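Local coordinates for protein 455aa long hypothetical phospho-sugar mutase (Sulfolobus tokodaii, PDB 2F7L) that interconverts the 6-phosphates and 1-phosphates of glucosamine and galactosamine, a magnesium-dependent step on the way to UDP-N-acetylglucosamine and UDP-N-acetylgalactosamine, at residues T32-N37 against I106-K111; S38-G43 against V64-Y69; P179-G184 against F210-P215; P215-D220 against A244-F249. One frame throughout, in Å; residues are numbered along the deposited sequence.

Contact 1: residues T32-N37 against I106-K111; sequences TFFGKN and IKVVDK
Phe-34, in the last turn of helix 20-34, directs its ring at Val-108, Val-109 and Asp-110, and the far corner of the ring does most of the touching. Phe-34 CZ lies 3.7 Å from Val-109 O, with the carbonyl oxygen at the ring edge and close to the ring plane, so the aromatic C-H edge rather than the pi face is turned to it. The same CZ of Phe-34 approaches Val-108 CG2 at 4.4 Å, a looser apolar contact made obliquely to the ring. The neighbouring ring atom, Phe-34 CE1, stands obliquely 4.2 Å from Asp-110 OD1. Although the CA-CB bond of Phe-34 does not aim at the strand, CG lies opposite the carbonyl carbon (chi1 -80°), and the ring swings across to reach it. Phe-33 lies over one face of this ring: Phe-33 CD2 sits 4.0 Å above the plane of the Phe-34 ring, over the centre, while Phe-33 CE2 comes within 4.5 Å of Asp-110 OD1. That carboxylate oxygen also has a long, weak ion pair with Lys-120 of helix 118-130. Gly-35, with positive phi, takes the chain out of the helix immediately after the two rings. This is helix-on-sheet packing within the alpha/beta/alpha domain I of the phosphohexose mutases: Phe-34 meets strand 103-109, and Phe-33 lies between the Phe-34 ring and helix 118-130.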
loop_
_atom_site.group_PDB
_atom_site.type_symbol
_atom_site.label_atom_id
_atom_site.label_comp_id
_atom_site.label_asym_id
_atom_site.label_seq_id
_atom_site.Cartn_x
_atom_site.Cartn_y
_atom_site.Cartn_z
ATOM N N THR A 32 1.990 26.210 3.700
ATOM C CA THR A 32 2.308 27.254 2.765
ATOM C C THR A 32 2.065 26.721 1.354
ATOM O O THR A 32 1.602 27.446 0.475
ATOM C CB THR A 32 3.759 27.698 2.916
ATOM O OG1 THR A 32 3.932 28.335 4.188
ATOM C CG2 THR A 32 4.124 28.648 1.814
ATOM N N PHE A 33 2.366 25.445 1.149
ATOM C CA PHE A 33 2.187 24.787 -0.137
ATOM C C PHE A 33 0.727 24.739 -0.613
ATOM O O PHE A 33 0.435 24.907 -1.796
ATOM C CB PHE A 33 2.724 23.372 -0.032
ATOM C CG PHE A 33 2.318 22.489 -1.162
ATOM C CD1 PHE A 33 2.945 22.589 -2.399
ATOM C CD2 PHE A 33 1.317 21.527 -0.983
ATOM C CE1 PHE A 33 2.594 21.745 -3.444
ATOM C CE2 PHE A 33 0.954 20.669 -2.034
ATOM C CZ PHE A 33 1.595 20.781 -3.263
ATOM N N PHE A 34 -0.188 24.479 0.315
ATOM C CA PHE A 34 -1.610 24.411 -0.014
ATOM C C PHE A 34 -2.212 25.814 -0.124
ATOM O O PHE A 34 -3.220 26.003 -0.791
ATOM C CB PHE A 34 -2.380 23.615 1.051
ATOM C CG PHE A 34 -2.268 22.124 0.919
ATOM C CD1 PHE A 34 -2.785 21.469 -0.188
ATOM C CD2 PHE A 34 -1.702 21.360 1.950
ATOM C CE1 PHE A 34 -2.757 20.069 -0.280
ATOM C CE2 PHE A 34 -1.660 19.951 1.877
ATOM C CZ PHE A 34 -2.195 19.303 0.752
ATOM N N GLY A 35 -1.615 26.791 0.540
ATOM C CA GLY A 35 -2.142 28.138 0.458
ATOM C C GLY A 35 -3.051 28.552 1.597
ATOM O O GLY A 35 -3.570 27.712 2.343
ATOM N N LYS A 36 -3.244 29.860 1.740
ATOM C CA LYS A 36 -4.093 30.400 2.801
ATOM C C LYS A 36 -5.546 30.058 2.523
ATOM O O LYS A 36 -5.959 30.037 1.370
ATOM C CB LYS A 36 -3.934 31.919 2.888
ATOM C CG LYS A 36 -2.534 32.387 3.203
ATOM C CD LYS A 36 -2.444 33.895 3.082
ATOM C CE LYS A 36 -1.071 34.412 3.494
ATOM N NZ LYS A 36 -1.094 35.880 3.825
ATOM N N ASN A 37 -6.309 29.786 3.582
ATOM C CA ASN A 37 -7.728 29.441 3.488
ATOM C C ASN A 37 -8.018 28.111 2.821
ATOM O O ASN A 37 -9.152 27.854 2.420
ATOM C CB ASN A 37 -8.484 30.514 2.741
ATOM C CG ASN A 37 -8.381 31.836 3.404
ATOM O OD1 ASN A 37 -8.092 32.845 2.758
ATOM N ND2 ASN A 37 -8.620 31.861 4.707
ATOM N N ILE A 106 4.902 11.597 8.212
ATOM C CA ILE A 106 3.926 12.480 7.643
ATOM C C ILE A 106 3.671 12.136 6.214
ATOM O O ILE A 106 4.600 12.071 5.426
ATOM C CB ILE A 106 4.411 13.924 7.673
ATOM C CG1 ILE A 106 4.701 14.360 9.111
ATOM C CG2 ILE A 106 3.379 14.823 7.030
ATOM C CD1 ILE A 106 3.470 14.554 9.947
ATOM N N LYS A 107 2.413 11.885 5.880
ATOM C CA LYS A 107 2.020 11.619 4.500
ATOM C C LYS A 107 1.202 12.860 4.129
ATOM O O LYS A 107 0.527 13.457 4.982
ATOM C CB LYS A 107 1.128 10.380 4.399
ATOM C CG LYS A 107 1.852 9.101 3.996
ATOM C CD LYS A 107 0.882 7.934 3.833
ATOM C CE LYS A 107 1.617 6.599 3.636
ATOM N NZ LYS A 107 0.748 5.354 3.765
ATOM N N VAL A 108 1.286 13.297 2.886
ATOM C CA VAL A 108 0.471 14.436 2.514
ATOM C C VAL A 108 -0.283 14.091 1.247
ATOM O O VAL A 108 0.313 13.748 0.231
ATOM C CB VAL A 108 1.319 15.765 2.383
ATOM C CG1 VAL A 108 2.772 15.483 2.683
ATOM C CG2 VAL A 108 1.112 16.421 1.047
ATOM N N VAL A 109 -1.609 14.133 1.346
ATOM C CA VAL A 109 -2.463 13.827 0.219
ATOM C C VAL A 109 -3.015 15.071 -0.448
ATOM O O VAL A 109 -3.565 15.952 0.200
ATOM C CB VAL A 109 -3.619 12.889 0.631
ATOM C CG1 VAL A 109 -3.704 12.807 2.124
ATOM C CG2 VAL A 109 -4.928 13.363 0.036
ATOM N N ASP A 110 -2.850 15.122 -1.763
ATOM C CA ASP A 110 -3.315 16.241 -2.570
ATOM C C ASP A 110 -4.819 16.243 -2.849
ATOM O O ASP A 110 -5.553 15.345 -2.440
ATOM C CB ASP A 110 -2.556 16.285 -3.897
ATOM C CG ASP A 110 -2.811 17.560 -4.665
ATOM O OD1 ASP A 110 -2.347 18.625 -4.232
ATOM O OD2 ASP A 110 -3.496 17.500 -5.704
ATOM N N LYS A 111 -5.245 17.285 -3.554
ATOM C CA LYS A 111 -6.641 17.548 -3.928
ATOM C C LYS A 111 -7.418 16.358 -4.474
ATOM O O LYS A 111 -8.610 16.238 -4.234
ATOM C CB LYS A 111 -6.650 18.686 -4.949
ATOM C CG LYS A 111 -7.997 19.182 -5.384
ATOM C CD LYS A 111 -7.897 20.530 -6.149
ATOM C CE LYS A 111 -7.451 20.399 -7.622
ATOM N NZ LYS A 111 -6.030 20.025 -7.821
#

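Contact 2: residues S38-G43 against V64-Y69; sequences SKILVG and VGVEVY
Lys-39 to Val-42 and Glu-67 to Tyr-69 run as neighbouring parallel strands, and main-chain hydrogen bonds hold them in register. Ser-38 O, just before the first strand, accepts from Glu-67 N, and Glu-67 O accepts from Ile-40 N at 3.2 Å; Ile-40 O then accepts from Tyr-69 N at 2.9 Å, and Tyr-69 O takes Val-42 N. Lys-39 thus pairs with Glu-67, Ile-40 with Val-68 and Leu-41 with Tyr-69.

The one ionic link joins Lys-39 and Glu-67, which lie alongside each other and point the same way. Lys-39 bends at its last torsion (chi4 44°), bringing NZ to 2.8 Å from Glu-67 OE2, nearly in line with the C-O bond. Glu-67 OE1 forms a second salt bridge, with Lys-146.

Apolar contacts fill the Ile-40 and Val-68 side of the sheet. Val-66 CG1 meets Ile-40 CG1 at 3.5 Å, the two chains crossing at a slant, and Val-42 CG2 reaches Val-68 CG1 at 4.0 Å. On the side of Lys-39 and Tyr-69, Leu-41 CD2 lies 4.2 Å from Tyr-69 CB. Ser-38 OG, though 3.8 Å from Val-66 CG2, bonds to Gly-35 O.

Strands 39-44 and 67-73 are linked through helix 50-63 as a beta-alpha-beta unit, and a Schellman motif at Gly-65 ends that helix. The chemistry is accordingly divided: four main-chain bonds fix the register, Ile-40, Val-42 and Val-68 pack toward helices 20-34 and 50-63, and the ion pair shares its face with Leu-41 and Tyr-69.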
loop_
_atom_site.group_PDB
_atom_site.type_symbol
_atom_site.label_atom_id
_atom_site.label_comp_id
_atom_site.label_asym_id
_atom_site.label_seq_id
_atom_site.Cartn_x
_atom_site.Cartn_y
_atom_site.Cartn_z
ATOM N N SER A 38 -7.002 27.274 2.670
ATOM C CA SER A 38 -7.239 25.981 2.073
ATOM C C SER A 38 -7.801 25.086 3.179
ATOM O O SER A 38 -7.418 25.196 4.363
ATOM C CB SER A 38 -5.950 25.402 1.501
ATOM O OG SER A 38 -4.973 25.281 2.504
ATOM N N LYS A 39 -8.731 24.219 2.796
ATOM C CA LYS A 39 -9.370 23.324 3.746
ATOM C C LYS A 39 -8.609 22.024 3.792
ATOM O O LYS A 39 -8.613 21.279 2.817
ATOM C CB LYS A 39 -10.821 23.106 3.323
ATOM C CG LYS A 39 -11.682 24.343 3.473
ATOM C CD LYS A 39 -12.974 24.170 2.740
ATOM C CE LYS A 39 -13.977 25.212 3.173
ATOM N NZ LYS A 39 -13.317 26.541 3.263
ATOM N N ILE A 40 -7.957 21.761 4.924
ATOM C CA ILE A 40 -7.132 20.559 5.062
ATOM C C ILE A 40 -7.560 19.602 6.140
ATOM O O ILE A 40 -7.684 19.974 7.298
ATOM C CB ILE A 40 -5.632 20.911 5.325
ATOM C CG1 ILE A 40 -5.067 21.773 4.193
ATOM C CG2 ILE A 40 -4.824 19.637 5.451
ATOM C CD1 ILE A 40 -5.118 21.127 2.843
ATOM N N LEU A 41 -7.748 18.349 5.760
ATOM C CA LEU A 41 -8.177 17.327 6.706
ATOM C C LEU A 41 -6.963 16.627 7.342
ATOM O O LEU A 41 -6.081 16.139 6.637
ATOM C CB LEU A 41 -9.042 16.310 5.965
ATOM C CG LEU A 41 -10.056 15.433 6.699
ATOM C CD1 LEU A 41 -9.903 14.012 6.206
ATOM C CD2 LEU A 41 -9.863 15.484 8.199
ATOM N N VAL A 42 -6.921 16.572 8.668
ATOM C CA VAL A 42 -5.817 15.922 9.377
ATOM C C VAL A 42 -6.299 14.668 10.095
ATOM O O VAL A 42 -7.246 14.729 10.863
ATOM C CB VAL A 42 -5.190 16.864 10.432
ATOM C CG1 VAL A 42 -4.060 16.158 11.144
ATOM C CG2 VAL A 42 -4.698 18.146 9.769
ATOM N N GLY A 43 -5.650 13.533 9.852
ATOM C CA GLY A 43 -6.057 12.285 10.497
ATOM C C GLY A 43 -4.845 11.484 10.934
ATOM O O GLY A 43 -3.726 11.907 10.658
ATOM N N VAL A 64 0.056 29.233 9.329
ATOM C CA VAL A 64 0.144 29.663 7.954
ATOM C C VAL A 64 -1.219 29.850 7.278
ATOM O O VAL A 64 -1.346 29.765 6.037
ATOM C CB VAL A 64 1.046 28.723 7.155
ATOM C CG1 VAL A 64 2.466 28.877 7.657
ATOM C CG2 VAL A 64 0.589 27.277 7.304
ATOM N N GLY A 65 -2.236 30.112 8.109
ATOM C CA GLY A 65 -3.580 30.378 7.619
ATOM C C GLY A 65 -4.400 29.269 6.995
ATOM O O GLY A 65 -5.291 29.535 6.201
ATOM N N VAL A 66 -4.130 28.022 7.345
ATOM C CA VAL A 66 -4.906 26.934 6.775
ATOM C C VAL A 66 -6.140 26.741 7.636
ATOM O O VAL A 66 -6.081 26.941 8.843
ATOM C CB VAL A 66 -4.079 25.631 6.746
ATOM C CG1 VAL A 66 -4.974 24.456 6.458
ATOM C CG2 VAL A 66 -2.949 25.741 5.703
ATOM N N GLU A 67 -7.263 26.389 7.018
ATOM C CA GLU A 67 -8.492 26.149 7.776
ATOM C C GLU A 67 -8.399 24.662 8.103
ATOM O O GLU A 67 -8.645 23.827 7.236
ATOM C CB GLU A 67 -9.742 26.432 6.919
ATOM C CG GLU A 67 -11.003 26.724 7.768
ATOM C CD GLU A 67 -12.332 26.336 7.096
ATOM O OE1 GLU A 67 -13.357 26.268 7.810
ATOM O OE2 GLU A 67 -12.364 26.103 5.864
ATOM N N VAL A 68 -8.043 24.334 9.338
ATOM C CA VAL A 68 -7.844 22.947 9.748
ATOM C C VAL A 68 -9.021 22.072 10.205
ATOM O O VAL A 68 -9.840 22.491 11.006
ATOM C CB VAL A 68 -6.796 22.891 10.875
ATOM C CG1 VAL A 68 -6.512 21.451 11.247
ATOM C CG2 VAL A 68 -5.530 23.599 10.446
ATOM N N TYR A 69 -9.064 20.836 9.715
ATOM C CA TYR A 69 -10.084 19.864 10.118
ATOM C C TYR A 69 -9.463 18.581 10.687
ATOM O O TYR A 69 -8.541 17.998 10.116
ATOM C CB TYR A 69 -10.974 19.472 8.954
ATOM C CG TYR A 69 -11.909 20.556 8.537
ATOM C CD1 TYR A 69 -11.433 21.670 7.851
ATOM C CD2 TYR A 69 -13.270 20.483 8.840
ATOM C CE1 TYR A 69 -12.278 22.681 7.476
ATOM C CE2 TYR A 69 -14.129 21.496 8.467
ATOM C CZ TYR A 69 -13.627 22.594 7.782
ATOM O OH TYR A 69 -14.460 23.607 7.363
#

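Contact 3: residues P179-G184 against F210-P215; sequences PANSVG and FSARQP
Phe-210 begins the contact by presenting the edge of its ring to the turn at Pro-179 to Ser-182, a type I' beta turn closed by Ser-182 N bonding to Pro-179 O. Ala-180 O lies in the ring plane, 3.0 Å from Phe-210 CE1, and Ser-182 CB stands at the same edge, 4.0 Å from Phe-210 CE1. CG of Phe-210 sits opposite its carbonyl carbon (chi1 -61°), which sends the ring toward the turn; there Asn-181 CB approaches Phe-210 CD1 at 4.1 Å. Pro-215 CB of the same segment stands over one face, toward the rim. Next in sequence, Ala-212 CB rests 3.9 Å from Asn-181 OD1, while the ND2 of that amide is bonded to Asn-205 O. Arg-213 then reaches back with its chain extended from CG to NE and lays its guanidinium over the methyl of Ala-180, whose CB lies 3.2 Å above the Arg-213 guanidinium plane, off-centre. Its NE makes a salt bridge to Asp-178 and NH2 a hydrogen bond to His-240 O; NH1 adds weak bonds to Gln-214 O and Pro-215 O. Pro-215 ends the segment with its O 4.1 Å from Ala-180 CB. The two loops therefore meet through van der Waals contact and an aromatic edge against a carbonyl, whereas polar bonds from Arg-213 to Asp-178 and His-240, and from Ser-182 OG to Gly-242 O, tie them to strand 174-178 and the probable metal loop.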
loop_
_atom_site.group_PDB
_atom_site.type_symbol
_atom_site.label_atom_id
_atom_site.label_comp_id
_atom_site.label_asym_id
_atom_site.label_seq_id
_atom_site.Cartn_x
_atom_site.Cartn_y
_atom_site.Cartn_z
ATOM N N PRO A 179 -6.172 -6.670 12.020
ATOM C CA PRO A 179 -5.864 -5.261 11.773
ATOM C C PRO A 179 -4.544 -4.817 12.379
ATOM O O PRO A 179 -4.205 -3.627 12.343
ATOM C CB PRO A 179 -7.060 -4.552 12.382
ATOM C CG PRO A 179 -7.383 -5.417 13.524
ATOM C CD PRO A 179 -7.307 -6.785 12.950
ATOM N N ALA A 180 -3.807 -5.769 12.943
ATOM C CA ALA A 180 -2.500 -5.491 13.539
ATOM C C ALA A 180 -2.512 -4.467 14.662
ATOM O O ALA A 180 -1.638 -3.614 14.753
ATOM C CB ALA A 180 -1.507 -5.059 12.449
ATOM N N ASN A 181 -3.498 -4.569 15.533
ATOM C CA ASN A 181 -3.609 -3.658 16.668
ATOM C C ASN A 181 -3.770 -2.202 16.258
ATOM O O ASN A 181 -3.590 -1.291 17.072
ATOM C CB ASN A 181 -2.392 -3.828 17.552
ATOM C CG ASN A 181 -2.391 -5.150 18.240
ATOM O OD1 ASN A 181 -1.420 -5.914 18.183
ATOM N ND2 ASN A 181 -3.489 -5.441 18.906
ATOM N N SER A 182 -4.139 -1.993 15.001
ATOM C CA SER A 182 -4.305 -0.657 14.512
ATOM C C SER A 182 -5.629 -0.256 13.847
ATOM O O SER A 182 -6.593 -1.015 13.701
ATOM C CB SER A 182 -3.153 -0.338 13.577
ATOM O OG SER A 182 -3.243 0.998 13.125
ATOM N N VAL A 183 -5.625 0.995 13.431
ATOM C CA VAL A 183 -6.731 1.681 12.801
ATOM C C VAL A 183 -7.614 0.867 11.830
ATOM O O VAL A 183 -8.772 1.205 11.592
ATOM C CB VAL A 183 -6.129 2.985 12.175
ATOM C CG1 VAL A 183 -6.250 2.993 10.664
ATOM C CG2 VAL A 183 -6.741 4.206 12.846
ATOM N N GLY A 184 -7.084 -0.214 11.278
ATOM C CA GLY A 184 -7.876 -1.019 10.356
ATOM C C GLY A 184 -9.047 -1.691 11.061
ATOM O O GLY A 184 -10.014 -2.102 10.429
ATOM N N PHE A 210 2.059 -2.641 19.267
ATOM C CA PHE A 210 2.072 -3.788 18.367
ATOM C C PHE A 210 2.706 -5.029 18.960
ATOM O O PHE A 210 3.450 -5.745 18.313
ATOM C CB PHE A 210 2.785 -3.409 17.083
ATOM C CG PHE A 210 2.136 -2.290 16.356
ATOM C CD1 PHE A 210 1.008 -2.513 15.579
ATOM C CD2 PHE A 210 2.649 -1.003 16.444
ATOM C CE1 PHE A 210 0.403 -1.475 14.894
ATOM C CE2 PHE A 210 2.052 0.045 15.763
ATOM C CZ PHE A 210 0.928 -0.193 14.985
ATOM N N SER A 211 2.405 -5.264 20.216
ATOM C CA SER A 211 2.901 -6.415 20.935
ATOM C C SER A 211 2.774 -7.748 20.201
ATOM O O SER A 211 3.724 -8.515 20.147
ATOM C CB SER A 211 2.154 -6.509 22.257
ATOM O OG SER A 211 2.263 -7.807 22.774
ATOM N N ALA A 212 1.603 -8.035 19.636
ATOM C CA ALA A 212 1.393 -9.323 18.970
ATOM C C ALA A 212 2.193 -9.624 17.688
ATOM O O ALA A 212 2.552 -10.783 17.426
ATOM C CB ALA A 212 -0.085 -9.524 18.718
ATOM N N ARG A 213 2.451 -8.616 16.865
ATOM C CA ARG A 213 3.225 -8.851 15.648
ATOM C C ARG A 213 3.621 -7.532 15.010
ATOM O O ARG A 213 3.061 -6.481 15.325
ATOM C CB ARG A 213 2.448 -9.698 14.630
ATOM C CG ARG A 213 1.368 -8.981 13.847
ATOM C CD ARG A 213 0.919 -9.765 12.642
ATOM N NE ARG A 213 -0.285 -9.185 12.041
ATOM C CZ ARG A 213 -0.319 -8.198 11.140
ATOM N NH1 ARG A 213 0.791 -7.631 10.700
ATOM N NH2 ARG A 213 -1.478 -7.798 10.642
ATOM N N GLN A 214 4.603 -7.574 14.128
ATOM C CA GLN A 214 4.998 -6.353 13.481
ATOM C C GLN A 214 3.795 -5.926 12.647
ATOM O O GLN A 214 3.055 -6.759 12.117
ATOM C CB GLN A 214 6.213 -6.582 12.589
ATOM C CG GLN A 214 5.912 -7.282 11.289
ATOM C CD GLN A 214 7.152 -7.401 10.439
ATOM O OE1 GLN A 214 7.103 -7.843 9.277
ATOM N NE2 GLN A 214 8.288 -7.006 11.014
ATOM N N PRO A 215 3.577 -4.617 12.535
ATOM C CA PRO A 215 2.445 -4.105 11.759
ATOM C C PRO A 215 2.421 -4.469 10.278
ATOM O O PRO A 215 1.378 -4.433 9.647
ATOM C CB PRO A 215 2.525 -2.590 11.983
ATOM C CG PRO A 215 3.981 -2.364 12.359
ATOM C CD PRO A 215 4.290 -3.533 13.225
#

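Contact 4: residues P215-D220 against A244-F249; sequences PEPTFD and ADRAIF
Beside the magnesium site, where Asp-241, Asp-243 and Asp-245 are the probable ligands, Arg-246 leaves the metal loop and extends toward Glu-216 of the loop before helix 223-231. Its chain is bent at chi2 and chi3 (57° at chi3), which carries NH2 up to the glutamate. There the carboxylate and guanidinium planes are nearly parallel, 13° apart, but the salt bridge is a weak one: Arg-246 NH2 to Glu-216 OE2 spans 3.5 Å. The stem of the glutamate lies at the guanidinium edge too, with Glu-216 CB 3.8 Å from Arg-246 NH2 and close to the guanidinium plane. Glu-216 keeps CG opposite its backbone N (chi1 170°) and is extended beyond it; the stem passes Arg-246 NH2 before the carboxylate is reached, which leaves OE2 at the longer distance. Pro-217 CD reaches the same edge, 4.4 Å from Arg-246 NH2. Further along, Pro-217 faces Ile-248 on the edge strand 248-251, an apolar contact of the proline ring with the CG1 branch of Ile-248, its exact closeness doubtful in the model. The backbone of Arg-246 is itself tied to the metal site, since its N bonds to Asp-241 OD1, while Asp-245 is paired with Lys-107 and Arg-340. The Arg-246 side chain lies about 5 Å from that of Ser-97, the probable phosphoserine. Such a run of acidic ligands followed by arginine, DGDADR here, is the metal-binding loop of domain II in the phosphohexose mutase family.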
loop_
_atom_site.group_PDB
_atom_site.type_symbol
_atom_site.label_atom_id
_atom_site.label_comp_id
_atom_site.label_asym_id
_atom_site.label_seq_id
_atom_site.Cartn_x
_atom_site.Cartn_y
_atom_site.Cartn_z
ATOM N N PRO A 215 3.577 -4.617 12.535
ATOM C CA PRO A 215 2.445 -4.105 11.759
ATOM C C PRO A 215 2.421 -4.469 10.278
ATOM O O PRO A 215 1.378 -4.433 9.647
ATOM C CB PRO A 215 2.525 -2.590 11.983
ATOM C CG PRO A 215 3.981 -2.364 12.359
ATOM C CD PRO A 215 4.290 -3.533 13.225
ATOM N N GLU A 216 3.563 -4.811 9.709
ATOM C CA GLU A 216 3.578 -5.139 8.301
ATOM C C GLU A 216 3.323 -6.619 8.097
ATOM O O GLU A 216 4.106 -7.450 8.530
ATOM C CB GLU A 216 4.909 -4.735 7.699
ATOM C CG GLU A 216 5.120 -5.246 6.296
ATOM C CD GLU A 216 6.562 -5.121 5.861
ATOM O OE1 GLU A 216 7.447 -5.241 6.746
ATOM O OE2 GLU A 216 6.810 -4.926 4.647
ATOM N N PRO A 217 2.208 -6.968 7.431
ATOM C CA PRO A 217 1.837 -8.358 7.171
ATOM C C PRO A 217 2.749 -9.106 6.193
ATOM O O PRO A 217 2.806 -8.811 4.998
ATOM C CB PRO A 217 0.398 -8.231 6.678
ATOM C CG PRO A 217 0.413 -6.939 5.968
ATOM C CD PRO A 217 1.179 -6.055 6.908
ATOM N N THR A 218 3.460 -10.092 6.726
ATOM C CA THR A 218 4.399 -10.905 5.948
ATOM C C THR A 218 4.162 -12.359 6.322
ATOM O O THR A 218 3.517 -12.642 7.342
ATOM C CB THR A 218 5.846 -10.567 6.312
ATOM O OG1 THR A 218 6.055 -10.851 7.698
ATOM C CG2 THR A 218 6.132 -9.104 6.065
ATOM N N PHE A 219 4.668 -13.281 5.503
ATOM C CA PHE A 219 4.501 -14.697 5.812
ATOM C C PHE A 219 5.020 -14.932 7.227
ATOM O O PHE A 219 4.542 -15.813 7.936
ATOM C CB PHE A 219 5.294 -15.584 4.855
ATOM C CG PHE A 219 4.739 -15.639 3.476
ATOM C CD1 PHE A 219 5.015 -14.631 2.554
ATOM C CD2 PHE A 219 3.957 -16.710 3.077
ATOM C CE1 PHE A 219 4.514 -14.695 1.238
ATOM C CE2 PHE A 219 3.450 -16.784 1.776
ATOM C CZ PHE A 219 3.732 -15.771 0.855
ATOM N N ASP A 220 5.997 -14.143 7.655
ATOM C CA ASP A 220 6.521 -14.349 8.992
ATOM C C ASP A 220 5.670 -13.750 10.105
ATOM O O ASP A 220 5.483 -14.381 11.144
ATOM C CB ASP A 220 7.941 -13.812 9.096
ATOM C CG ASP A 220 8.763 -14.594 10.096
ATOM O OD1 ASP A 220 8.983 -14.117 11.245
ATOM O OD2 ASP A 220 9.166 -15.720 9.721
ATOM N N ALA A 244 -3.762 0.392 7.250
ATOM C CA ALA A 244 -4.635 -0.431 6.413
ATOM C C ALA A 244 -4.781 -0.129 4.943
ATOM O O ALA A 244 -5.859 -0.299 4.388
ATOM C CB ALA A 244 -6.019 -0.531 7.045
ATOM N N ASP A 245 -3.712 0.302 4.291
ATOM C CA ASP A 245 -3.829 0.542 2.861
ATOM C C ASP A 245 -3.385 -0.740 2.153
ATOM O O ASP A 245 -3.389 -0.848 0.930
ATOM C CB ASP A 245 -2.995 1.757 2.419
ATOM C CG ASP A 245 -1.637 1.795 3.050
ATOM O OD1 ASP A 245 -1.185 0.721 3.507
ATOM O OD2 ASP A 245 -1.021 2.895 3.078
ATOM N N ARG A 246 -3.026 -1.730 2.952
ATOM C CA ARG A 246 -2.600 -3.014 2.426
ATOM C C ARG A 246 -3.506 -4.137 2.921
ATOM O O ARG A 246 -4.107 -4.043 3.992
ATOM C CB ARG A 246 -1.149 -3.282 2.833
ATOM C CG ARG A 246 -0.213 -3.309 1.671
ATOM C CD ARG A 246 1.047 -2.556 1.945
ATOM N NE ARG A 246 1.758 -3.045 3.110
ATOM C CZ ARG A 246 3.084 -3.038 3.216
ATOM N NH1 ARG A 246 3.823 -2.576 2.215
ATOM N NH2 ARG A 246 3.675 -3.457 4.335
ATOM N N ALA A 247 -3.606 -5.195 2.130
ATOM C CA ALA A 247 -4.434 -6.329 2.498
ATOM C C ALA A 247 -3.888 -7.651 1.951
ATOM O O ALA A 247 -3.932 -7.887 0.744
ATOM C CB ALA A 247 -5.864 -6.109 1.994
ATOM N N ILE A 248 -3.335 -8.505 2.805
ATOM C CA ILE A 248 -2.899 -9.792 2.298
ATOM C C ILE A 248 -3.810 -10.835 2.942
ATOM O O ILE A 248 -4.081 -10.788 4.145
ATOM C CB ILE A 248 -1.392 -10.099 2.558
ATOM C CG1 ILE A 248 -1.048 -9.893 4.009
ATOM C CG2 ILE A 248 -0.500 -9.232 1.660
ATOM C CD1 ILE A 248 0.389 -10.181 4.273
ATOM N N PHE A 249 -4.320 -11.744 2.112
ATOM C CA PHE A 249 -5.260 -12.774 2.547
ATOM C C PHE A 249 -4.700 -14.118 2.962
ATOM O O PHE A 249 -3.565 -14.480 2.636
ATOM C CB PHE A 249 -6.315 -13.011 1.457
ATOM C CG PHE A 249 -7.097 -11.775 1.086
ATOM C CD1 PHE A 249 -6.567 -10.839 0.204
ATOM C CD2 PHE A 249 -8.366 -11.547 1.627
ATOM C CE1 PHE A 249 -7.285 -9.693 -0.148
ATOM C CE2 PHE A 249 -9.098 -10.395 1.284
ATOM C CZ PHE A 249 -8.556 -9.465 0.392
#

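Contacts 1 and 2 lie in domain I, their centres 8 Å apart, and serve the same mixed sheet; contact 2 is nested in the chain loop that contact 1 closes, and Phe-34 packs on Ile-40 where they meet. Contacts 3 and 4 follow in series within domain II, 10 Å apart between centres, sharing Pro-215 and touching at Gly-184 and Ala-244. The pairs are about 29 to 31 Å apart, centre to centre, yet a salt bridge from Lys-107 of contact 1 to Asp-245 of contact 4 joins the domains. That link lies at the predicted magnesium site, consistent with an active site formed between domains.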